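Acetyltransferase (Agrobacterium tumefaciens, PDB 2FSR) probably transfers an acetyl group from acetyl-coenzyme A to a still unassigned acceptor, as a member of the GNAT family. Local coordinates at residues Glu33-Arg38 / Ala129-Val134; Leu88-Gly93 / Gly100-Asn105; Leu109-Glu114 / Pro176-Glu181. One frame throughout, in Å; residues are numbered along the deposited sequence.

Contacts 1 and 2 both reach the antiparallel sheet of the GNAT fold, their centres about 7 Å apart. Strand 35-38 of contact 1 lies beside strand 87-92 of contact 2, with Arg34 O 2.8 Å from Gly93 N, and helix 128-143 covers the face on which Ile102 lies. Contact 3 is at the surface, its centre about 21 Å from that of contact 2 and about 24 Å from that of contact 1. It joins contact 2 where Asn105 N comes within 2.7 Å of Glu114 O. Helix 128-143 of contact 1 follows the turn that, as in relatives, probably receives coenzyme A; at contact 3 a PEG, probably from crystallisation, lies about 5 Å from the Leu109 side chain.

Contact 1: Glu33-Arg38 / Ala129-Val134; sequences ERLTLR and AAEAAV
Leu35 and Ala132 mark the nearest approach of the two backbones, with strand 35-38 passing over helix 129-134 at a distance of 9.8 Å between axes. The N-to-C directions diverge by 51°, and residues 33 and 34 lead into the strand as a loop, within the grasp of the Glu131 side chain. That side chain carries most of the contact. With CG anti to the backbone N (chi1 -180°) and the chain extended beyond it, Glu131 stands up from the helix and delivers its carboxylate to the loop. Its OE2 takes the backbone N of Arg34 at 2.8 Å through the syn lone pair. OE1 is gripped twice by the Arg34 guanidinium: NE, 2.8 Å away, meets the syn lone pair of Glu131 OE1, and NH2 completes the fork at 2.9 Å from the same oxygen. The two flat groups are nearly coplanar, 20° apart, and the carboxylate carbon lies at the guanidinium edge. A bend at chi3 of Arg34 brings NE and NH2 round to OE1. Thr32 OG1 is a further partner of OE2, and its bond and those from Arg34 fix the rotation of the carboxylate; Arg34 would probably also favour its charged form. Arg126 O, bonded to Arg34 NH2, steadies the guanidinium. Below the salt bridge the contact is apolar. Leu35 CD1 lies 4.0 Å from Ala132 CB, and Leu37 CD2 reaches the same methyl at 4.1 Å. Ile90 and Ile102 of the adjoining strands also touch Ala132, enclosing its small side chain between helix and sheet. Helix 128-143 follows a glycine-rich turn that includes Arg126, an arrangement characteristic of GNAT motif A, where in relatives the turn and helix start receive the pyrophosphate of coenzyme A.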
loop_
_atom_site.group_PDB
_atom_site.type_symbol
_atom_site.label_atom_id
_atom_site.label_comp_id
_atom_site.label_asym_id
_atom_site.label_seq_id
_atom_site.Cartn_x
_atom_site.Cartn_y
_atom_site.Cartn_z
ATOM N N GLU A 33 9.035 -10.195 9.471
ATOM C CA GLU A 33 9.355 -11.575 9.820
ATOM C C GLU A 33 9.599 -12.379 8.547
ATOM O O GLU A 33 10.640 -13.030 8.405
ATOM C CB GLU A 33 8.207 -12.171 10.626
ATOM C CG GLU A 33 8.291 -13.676 10.882
ATOM C CD GLU A 33 7.099 -14.168 11.683
ATOM O OE1 GLU A 33 6.810 -13.577 12.749
ATOM O OE2 GLU A 33 6.445 -15.137 11.244
ATOM N N ARG A 34 8.652 -12.285 7.612
ATOM C CA ARG A 34 8.650 -13.133 6.424
ATOM C C ARG A 34 8.861 -12.381 5.116
ATOM O O ARG A 34 9.016 -13.004 4.067
ATOM C CB ARG A 34 7.333 -13.916 6.346
ATOM C CG ARG A 34 7.149 -14.889 7.515
ATOM C CD ARG A 34 5.841 -15.618 7.412
ATOM N NE ARG A 34 4.716 -14.685 7.510
ATOM C CZ ARG A 34 3.439 -15.013 7.342
ATOM N NH1 ARG A 34 3.082 -16.273 7.072
ATOM N NH2 ARG A 34 2.516 -14.071 7.431
ATOM N N LEU A 35 8.840 -11.045 5.165
ATOM C CA LEU A 35 8.762 -10.261 3.919
ATOM C C LEU A 35 9.823 -9.190 3.796
ATOM O O LEU A 35 10.375 -8.720 4.789
ATOM C CB LEU A 35 7.388 -9.584 3.796
ATOM C CG LEU A 35 6.138 -10.448 4.035
ATOM C CD1 LEU A 35 4.898 -9.567 4.200
ATOM C CD2 LEU A 35 5.994 -11.487 2.916
ATOM N N THR A 36 10.094 -8.811 2.557
ATOM C CA THR A 36 10.918 -7.631 2.275
ATOM C C THR A 36 10.011 -6.668 1.506
ATOM O O THR A 36 9.369 -7.066 0.517
ATOM C CB THR A 36 12.173 -7.980 1.451
ATOM O OG1 THR A 36 13.012 -8.866 2.216
ATOM C CG2 THR A 36 12.981 -6.717 1.110
ATOM N N LEU A 37 9.912 -5.427 1.995
ATOM C CA LEU A 37 9.036 -4.420 1.381
ATOM C C LEU A 37 9.949 -3.401 0.751
ATOM O O LEU A 37 10.620 -2.669 1.471
ATOM C CB LEU A 37 8.131 -3.770 2.442
ATOM C CG LEU A 37 7.433 -4.746 3.400
ATOM C CD1 LEU A 37 6.535 -3.993 4.360
ATOM C CD2 LEU A 37 6.636 -5.810 2.657
ATOM N N ARG A 38 10.005 -3.366 -0.578
ATOM C CA ARG A 38 11.088 -2.631 -1.244
ATOM C C ARG A 38 10.604 -1.749 -2.401
ATOM O O ARG A 38 9.458 -1.845 -2.836
ATOM C CB ARG A 38 12.199 -3.580 -1.723
ATOM C CG ARG A 38 11.690 -4.803 -2.447
ATOM C CD ARG A 38 11.746 -4.633 -3.921
ATOM N NE ARG A 38 11.149 -5.770 -4.630
ATOM C CZ ARG A 38 10.586 -5.668 -5.823
ATOM N NH1 ARG A 38 10.577 -4.491 -6.451
ATOM N NH2 ARG A 38 10.026 -6.729 -6.386
ATOM N N ALA A 129 -0.794 -10.026 3.775
ATOM C CA ALA A 129 -1.302 -8.658 3.625
ATOM C C ALA A 129 -1.267 -7.941 4.972
ATOM O O ALA A 129 -0.774 -6.804 5.068
ATOM C CB ALA A 129 -2.701 -8.641 3.009
ATOM N N ALA A 130 -1.755 -8.600 6.024
ATOM C CA ALA A 130 -1.745 -7.998 7.366
ATOM C C ALA A 130 -0.314 -7.712 7.834
ATOM O O ALA A 130 -0.050 -6.654 8.426
ATOM C CB ALA A 130 -2.490 -8.875 8.367
ATOM N N GLU A 131 0.615 -8.631 7.550
ATOM C CA GLU A 131 1.996 -8.468 7.990
ATOM C C GLU A 131 2.627 -7.258 7.318
ATOM O O GLU A 131 3.302 -6.445 7.977
ATOM C CB GLU A 131 2.821 -9.741 7.719
ATOM C CG GLU A 131 4.273 -9.643 8.162
ATOM C CD GLU A 131 5.039 -10.960 8.009
ATOM O OE1 GLU A 131 4.410 -12.027 8.179
ATOM O OE2 GLU A 131 6.257 -10.927 7.765
ATOM N N ALA A 132 2.408 -7.130 6.006
ATOM C CA ALA A 132 2.929 -5.978 5.265
ATOM C C ALA A 132 2.273 -4.681 5.730
ATOM O O ALA A 132 2.969 -3.655 5.921
ATOM C CB ALA A 132 2.737 -6.183 3.761
ATOM N N ALA A 133 0.959 -4.733 5.947
ATOM C CA ALA A 133 0.192 -3.541 6.374
ATOM C C ALA A 133 0.640 -3.050 7.750
ATOM O O ALA A 133 0.803 -1.842 7.957
ATOM C CB ALA A 133 -1.303 -3.825 6.369
ATOM N N VAL A 134 0.826 -3.969 8.692
ATOM C CA VAL A 134 1.297 -3.595 10.035
ATOM C C VAL A 134 2.645 -2.891 9.949
ATOM O O VAL A 134 2.864 -1.857 10.619
ATOM C CB VAL A 134 1.398 -4.843 10.962
ATOM C CG1 VAL A 134 2.303 -4.575 12.166
ATOM C CG2 VAL A 134 -0.005 -5.295 11.398
#

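Contact 2: Leu88-Gly93 / Gly100-Asn105; sequences LMIDLG and GQIGIN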
loop_
_atom_site.group_PDB
_atom_site.type_symbol
_atom_site.label_atom_id
_atom_site.label_comp_id
_atom_site.label_asym_id
_atom_site.label_seq_id
_atom_site.Cartn_x
_atom_site.Cartn_y
_atom_site.Cartn_z
ATOM N N LEU A 88 5.397 0.038 -1.687
ATOM C CA LEU A 88 6.543 -0.863 -1.706
ATOM C C LEU A 88 6.043 -2.204 -2.235
ATOM O O LEU A 88 4.893 -2.609 -1.962
ATOM C CB LEU A 88 7.107 -1.044 -0.294
ATOM C CG LEU A 88 7.654 0.231 0.371
ATOM C CD1 LEU A 88 7.886 0.039 1.873
ATOM C CD2 LEU A 88 8.917 0.704 -0.334
HETATM N N MSE A 89 6.877 -2.869 -3.033
HETATM C CA MSE A 89 6.537 -4.208 -3.486
HETATM C C MSE A 89 6.839 -5.184 -2.368
HETATM O O MSE A 89 7.810 -5.003 -1.634
HETATM C CB MSE A 89 7.327 -4.574 -4.741
HETATM C CG MSE A 89 7.104 -3.664 -5.967
HETATM SE SE MSE A 89 5.258 -3.258 -6.415
HETATM C CE MSE A 89 4.658 -5.056 -6.882
ATOM N N ILE A 90 6.014 -6.223 -2.274
ATOM C CA ILE A 90 6.174 -7.257 -1.245
ATOM C C ILE A 90 6.896 -8.449 -1.838
ATOM O O ILE A 90 6.373 -9.090 -2.764
ATOM C CB ILE A 90 4.808 -7.739 -0.691
ATOM C CG1 ILE A 90 3.946 -6.558 -0.186
ATOM C CG2 ILE A 90 5.016 -8.797 0.396
ATOM C CD1 ILE A 90 2.512 -6.962 0.210
ATOM N N ASP A 91 8.089 -8.728 -1.313
ATOM C CA ASP A 91 8.843 -9.934 -1.697
ATOM C C ASP A 91 8.888 -10.922 -0.539
ATOM O O ASP A 91 8.923 -10.527 0.620
ATOM C CB ASP A 91 10.286 -9.591 -2.101
ATOM C CG ASP A 91 10.393 -8.846 -3.428
ATOM O OD1 ASP A 91 9.396 -8.697 -4.173
ATOM O OD2 ASP A 91 11.536 -8.405 -3.721
ATOM N N LEU A 92 8.897 -12.219 -0.864
ATOM C CA LEU A 92 9.039 -13.239 0.172
ATOM C C LEU A 92 10.495 -13.338 0.624
ATOM O O LEU A 92 11.391 -13.630 -0.175
ATOM C CB LEU A 92 8.569 -14.604 -0.343
ATOM C CG LEU A 92 7.069 -14.859 -0.421
ATOM C CD1 LEU A 92 6.819 -16.172 -1.156
ATOM C CD2 LEU A 92 6.414 -14.888 0.955
ATOM N N GLY A 93 10.727 -13.097 1.912
ATOM C CA GLY A 93 12.052 -13.275 2.517
ATOM C C GLY A 93 13.196 -12.614 1.779
ATOM O O GLY A 93 13.092 -11.450 1.388
ATOM N N GLY A 100 3.112 -9.129 -4.216
ATOM C CA GLY A 100 2.074 -8.098 -4.156
ATOM C C GLY A 100 2.650 -6.747 -3.783
ATOM O O GLY A 100 3.801 -6.488 -4.064
ATOM N N GLN A 101 1.826 -5.902 -3.170
ATOM C CA GLN A 101 2.210 -4.511 -2.955
ATOM C C GLN A 101 1.472 -3.976 -1.740
ATOM O O GLN A 101 0.314 -4.345 -1.478
ATOM C CB GLN A 101 1.865 -3.690 -4.194
ATOM C CG GLN A 101 2.343 -2.235 -4.132
ATOM C CD GLN A 101 1.631 -1.377 -5.150
ATOM O OE1 GLN A 101 0.430 -1.158 -5.036
ATOM N NE2 GLN A 101 2.365 -0.912 -6.177
ATOM N N ILE A 102 2.161 -3.091 -1.021
ATOM C CA ILE A 102 1.595 -2.349 0.104
ATOM C C ILE A 102 1.931 -0.871 -0.094
ATOM O O ILE A 102 2.997 -0.556 -0.623
ATOM C CB ILE A 102 2.174 -2.865 1.464
ATOM C CG1 ILE A 102 1.464 -2.219 2.662
ATOM C CG2 ILE A 102 3.689 -2.643 1.549
ATOM C CD1 ILE A 102 0.062 -2.668 2.898
ATOM N N GLY A 103 1.029 0.033 0.288
ATOM C CA GLY A 103 1.349 1.460 0.109
ATOM C C GLY A 103 0.540 2.428 0.931
ATOM O O GLY A 103 -0.534 2.103 1.431
ATOM N N ILE A 104 1.094 3.627 1.082
ATOM C CA ILE A 104 0.321 4.739 1.590
ATOM C C ILE A 104 0.246 5.807 0.499
ATOM O O ILE A 104 1.267 6.203 -0.071
ATOM C CB ILE A 104 0.910 5.307 2.885
ATOM C CG1 ILE A 104 0.876 4.250 3.992
ATOM C CG2 ILE A 104 0.156 6.561 3.337
ATOM C CD1 ILE A 104 1.795 4.586 5.168
ATOM N N ASN A 105 -0.984 6.225 0.248
ATOM C CA ASN A 105 -1.355 7.075 -0.888
ATOM C C ASN A 105 -1.787 8.447 -0.433
ATOM O O ASN A 105 -2.526 8.574 0.555
ATOM C CB ASN A 105 -2.552 6.438 -1.573
ATOM C CG ASN A 105 -2.242 5.045 -2.078
ATOM O OD1 ASN A 105 -1.501 4.889 -3.050
ATOM N ND2 ASN A 105 -2.753 4.028 -1.398
#
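The side-chain amide of Gln101 lies beside the selenium of Met89, a selenomethionine, with SE 3.7 Å from Gln101 NE2, and the same nitrogen is held by Asp76 of helix 66-83. Met89 and Gln101 occupy one face of the twisted two-stranded ribbon, and Leu88, Ile90 and Ile102 the other. On the first face Met89 is bent at chi2 and chi3 (-47° and -65°), which turns its end back toward the neighbouring strand, where CE comes within 3.3 Å of Gly100 O. Gln101 runs out obliquely past the selenium. On the second face Ile90 CG1 packs against Ile102 CG2 at 4.3 Å, while Ile90 CD1 reaches over the other backbone to 3.6 Å from Gln101 N. Ala132 and Leu136 of helix 128-143 cover Ile90 and Ile102 there. Strands 87-92 and 97-105 form an antiparallel beta hairpin at the centre of the GNAT sheet. Leu88 and Ile102 make a hydrogen-bonded pair: Leu88 N to Ile102 O is 2.7 Å, and Ile102 N to Leu88 O is 2.9 Å, both nearly in line with the carbonyls. Met89 and Gln101 follow as a non-hydrogen-bonded pair, with Gln101 CA near Leu88 O in a CA-H...O contact. Further along, Ile90 N bonds Gly100 O at 2.9 Å but arrives 48° above the carbonyl plane.

Contact 3: Leu109-Glu114 / Pro176-Glu181; sequences LFPEKE and PRSDPE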
loop_
_atom_site.group_PDB
_atom_site.type_symbol
_atom_site.label_atom_id
_atom_site.label_comp_id
_atom_site.label_asym_id
_atom_site.label_seq_id
_atom_site.Cartn_x
_atom_site.Cartn_y
_atom_site.Cartn_z
ATOM N N LEU A 109 -6.321 12.632 -5.355
ATOM C CA LEU A 109 -7.318 11.577 -5.512
ATOM C C LEU A 109 -7.648 10.890 -4.194
ATOM O O LEU A 109 -8.512 10.027 -4.161
ATOM C CB LEU A 109 -6.848 10.545 -6.544
ATOM C CG LEU A 109 -6.408 11.084 -7.905
ATOM C CD1 LEU A 109 -6.080 9.901 -8.825
ATOM C CD2 LEU A 109 -7.485 11.959 -8.492
ATOM N N PHE A 110 -6.971 11.307 -3.126
ATOM C CA PHE A 110 -7.166 10.690 -1.792
ATOM C C PHE A 110 -7.465 11.748 -0.739
ATOM O O PHE A 110 -6.581 12.530 -0.379
ATOM C CB PHE A 110 -5.908 9.914 -1.396
ATOM C CG PHE A 110 -5.678 8.701 -2.228
ATOM C CD1 PHE A 110 -6.137 7.450 -1.811
ATOM C CD2 PHE A 110 -5.022 8.802 -3.460
ATOM C CE1 PHE A 110 -5.948 6.318 -2.614
ATOM C CE2 PHE A 110 -4.835 7.665 -4.268
ATOM C CZ PHE A 110 -5.283 6.433 -3.839
ATOM N N PRO A 111 -8.719 11.792 -0.243
ATOM C CA PRO A 111 -9.045 12.845 0.752
ATOM C C PRO A 111 -8.212 12.820 2.035
ATOM O O PRO A 111 -8.015 13.867 2.652
ATOM C CB PRO A 111 -10.527 12.586 1.060
ATOM C CG PRO A 111 -11.043 11.870 -0.156
ATOM C CD PRO A 111 -9.910 11.025 -0.652
ATOM N N GLU A 112 -7.745 11.633 2.440
ATOM C CA GLU A 112 -6.821 11.470 3.546
ATOM C C GLU A 112 -5.746 10.460 3.146
ATOM O O GLU A 112 -5.962 9.679 2.200
ATOM C CB GLU A 112 -7.585 10.964 4.776
ATOM C CG GLU A 112 -8.574 12.012 5.332
ATOM C CD GLU A 112 -9.211 11.580 6.649
ATOM O OE1 GLU A 112 -10.267 10.915 6.596
ATOM O OE2 GLU A 112 -8.624 11.881 7.712
ATOM N N LYS A 113 -4.617 10.482 3.860
ATOM C CA LYS A 113 -3.525 9.501 3.624
ATOM C C LYS A 113 -4.062 8.100 3.845
ATOM O O LYS A 113 -4.671 7.819 4.871
ATOM C CB LYS A 113 -2.294 9.793 4.479
ATOM C CG LYS A 113 -1.606 11.112 4.121
ATOM C CD LYS A 113 -0.333 11.307 4.925
ATOM C CE LYS A 113 0.321 12.649 4.634
ATOM N NZ LYS A 113 0.832 12.785 3.232
ATOM N N GLU A 114 -3.840 7.227 2.873
ATOM C CA GLU A 114 -4.584 5.963 2.752
ATOM C C GLU A 114 -3.663 4.764 2.582
ATOM O O GLU A 114 -2.787 4.763 1.707
ATOM C CB GLU A 114 -5.580 6.031 1.581
ATOM C CG GLU A 114 -6.651 4.931 1.622
ATOM C CD GLU A 114 -6.434 3.826 0.649
ATOM O OE1 GLU A 114 -5.392 3.829 -0.061
ATOM O OE2 GLU A 114 -7.349 2.982 0.551
ATOM N N PRO A 176 -14.332 11.654 4.910
ATOM C CA PRO A 176 -14.547 11.961 3.509
ATOM C C PRO A 176 -14.088 10.799 2.629
ATOM O O PRO A 176 -13.268 9.981 3.040
ATOM C CB PRO A 176 -13.646 13.187 3.271
ATOM C CG PRO A 176 -12.588 13.082 4.285
ATOM C CD PRO A 176 -13.260 12.483 5.502
ATOM N N ARG A 177 -14.620 10.742 1.416
ATOM C CA ARG A 177 -14.321 9.643 0.513
ATOM C C ARG A 177 -14.777 10.072 -0.870
ATOM O O ARG A 177 -15.765 10.800 -1.013
ATOM C CB ARG A 177 -15.061 8.363 0.944
ATOM C CG ARG A 177 -16.586 8.456 0.903
ATOM C CD ARG A 177 -17.239 7.437 1.836
ATOM N NE ARG A 177 -17.028 7.816 3.230
ATOM C CZ ARG A 177 -17.177 7.021 4.286
ATOM N NH1 ARG A 177 -17.538 5.747 4.161
ATOM N NH2 ARG A 177 -16.941 7.509 5.490
ATOM N N SER A 178 -14.072 9.582 -1.884
ATOM C CA SER A 178 -14.366 9.920 -3.271
ATOM C C SER A 178 -15.563 9.163 -3.838
ATOM O O SER A 178 -16.291 9.694 -4.681
ATOM C CB SER A 178 -13.131 9.681 -4.132
ATOM O OG SER A 178 -12.025 10.394 -3.612
ATOM N N ASP A 179 -15.751 7.925 -3.380
ATOM C CA ASP A 179 -16.893 7.101 -3.765
ATOM C C ASP A 179 -17.845 7.002 -2.573
ATOM O O ASP A 179 -17.486 6.422 -1.549
ATOM C CB ASP A 179 -16.407 5.719 -4.221
ATOM C CG ASP A 179 -17.538 4.810 -4.714
ATOM O OD1 ASP A 179 -18.737 5.051 -4.414
ATOM O OD2 ASP A 179 -17.198 3.827 -5.400
ATOM N N PRO A 180 -19.052 7.584 -2.693
ATOM C CA PRO A 180 -20.033 7.610 -1.604
ATOM C C PRO A 180 -20.396 6.238 -1.037
ATOM O O PRO A 180 -20.848 6.147 0.113
ATOM C CB PRO A 180 -21.267 8.237 -2.264
ATOM C CG PRO A 180 -20.714 9.066 -3.338
ATOM C CD PRO A 180 -19.559 8.291 -3.885
ATOM N N GLU A 181 -20.182 5.191 -1.832
ATOM C CA GLU A 181 -20.545 3.826 -1.448
ATOM C C GLU A 181 -19.409 3.074 -0.753
ATOM O O GLU A 181 -19.610 1.971 -0.243
ATOM C CB GLU A 181 -21.029 3.031 -2.671
ATOM C CG GLU A 181 -22.233 3.639 -3.397
ATOM C CD GLU A 181 -23.508 3.627 -2.562
ATOM O OE1 GLU A 181 -23.692 2.697 -1.744
ATOM O OE2 GLU A 181 -24.333 4.551 -2.734
HETATM O O HOH W 1 -10.531 10.367 -5.921
HETATM O O HOH W 2 -10.859 9.696 4.314
#
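Pro111 and Pro176 meet where two surface loops of the GNAT fold approach each other: segment 109-114 leads from strand 97-105 into strand 114-119, and segment 176-181 belongs to the loop between strand 170-171 and strand 183-187. The touching parts run in nearly opposite directions, 162° apart. No direct hydrogen bond spans them; an apolar contact between proline rings lies between two water bridges. Pro111 CB is 3.9 Å from Pro176 CG, and farther round the same ring Pro111 CG faces the backbone of Arg177 at its CA, with CD near Ser178 OG. Behind the contact, Tyr152 of strand 149-153 touches Pro111, and its hydroxyl oxygen accepts a hydrogen bond from Glu112 N. Glu112 crosses Pro176 at about a right angle and brings OE1 to 3.6 Å from Pro176 CD. The same oxygen forms a salt bridge with Arg186 of strand 183-187, which ties the loop to the second sheet. One water also donates to Glu112 OE1 and to Pro176 O, 2.7 Å from each, bridging side chain to backbone. Within 176-181, Asp179 OD1 accepts from Glu181 N in an Asx turn, shaping the chain beyond the contact. At the other end the Ser178 side chain starts out toward the first loop, but in one of its two conformers (chi1 -55°, OG anti to the carbonyl carbon) OG stops 3.6 Å from Leu109 O. In that conformer a second water bridges the two, donating to Leu109 O at 2.7 Å and hydrogen-bonding Ser178 OG at 2.8 Å.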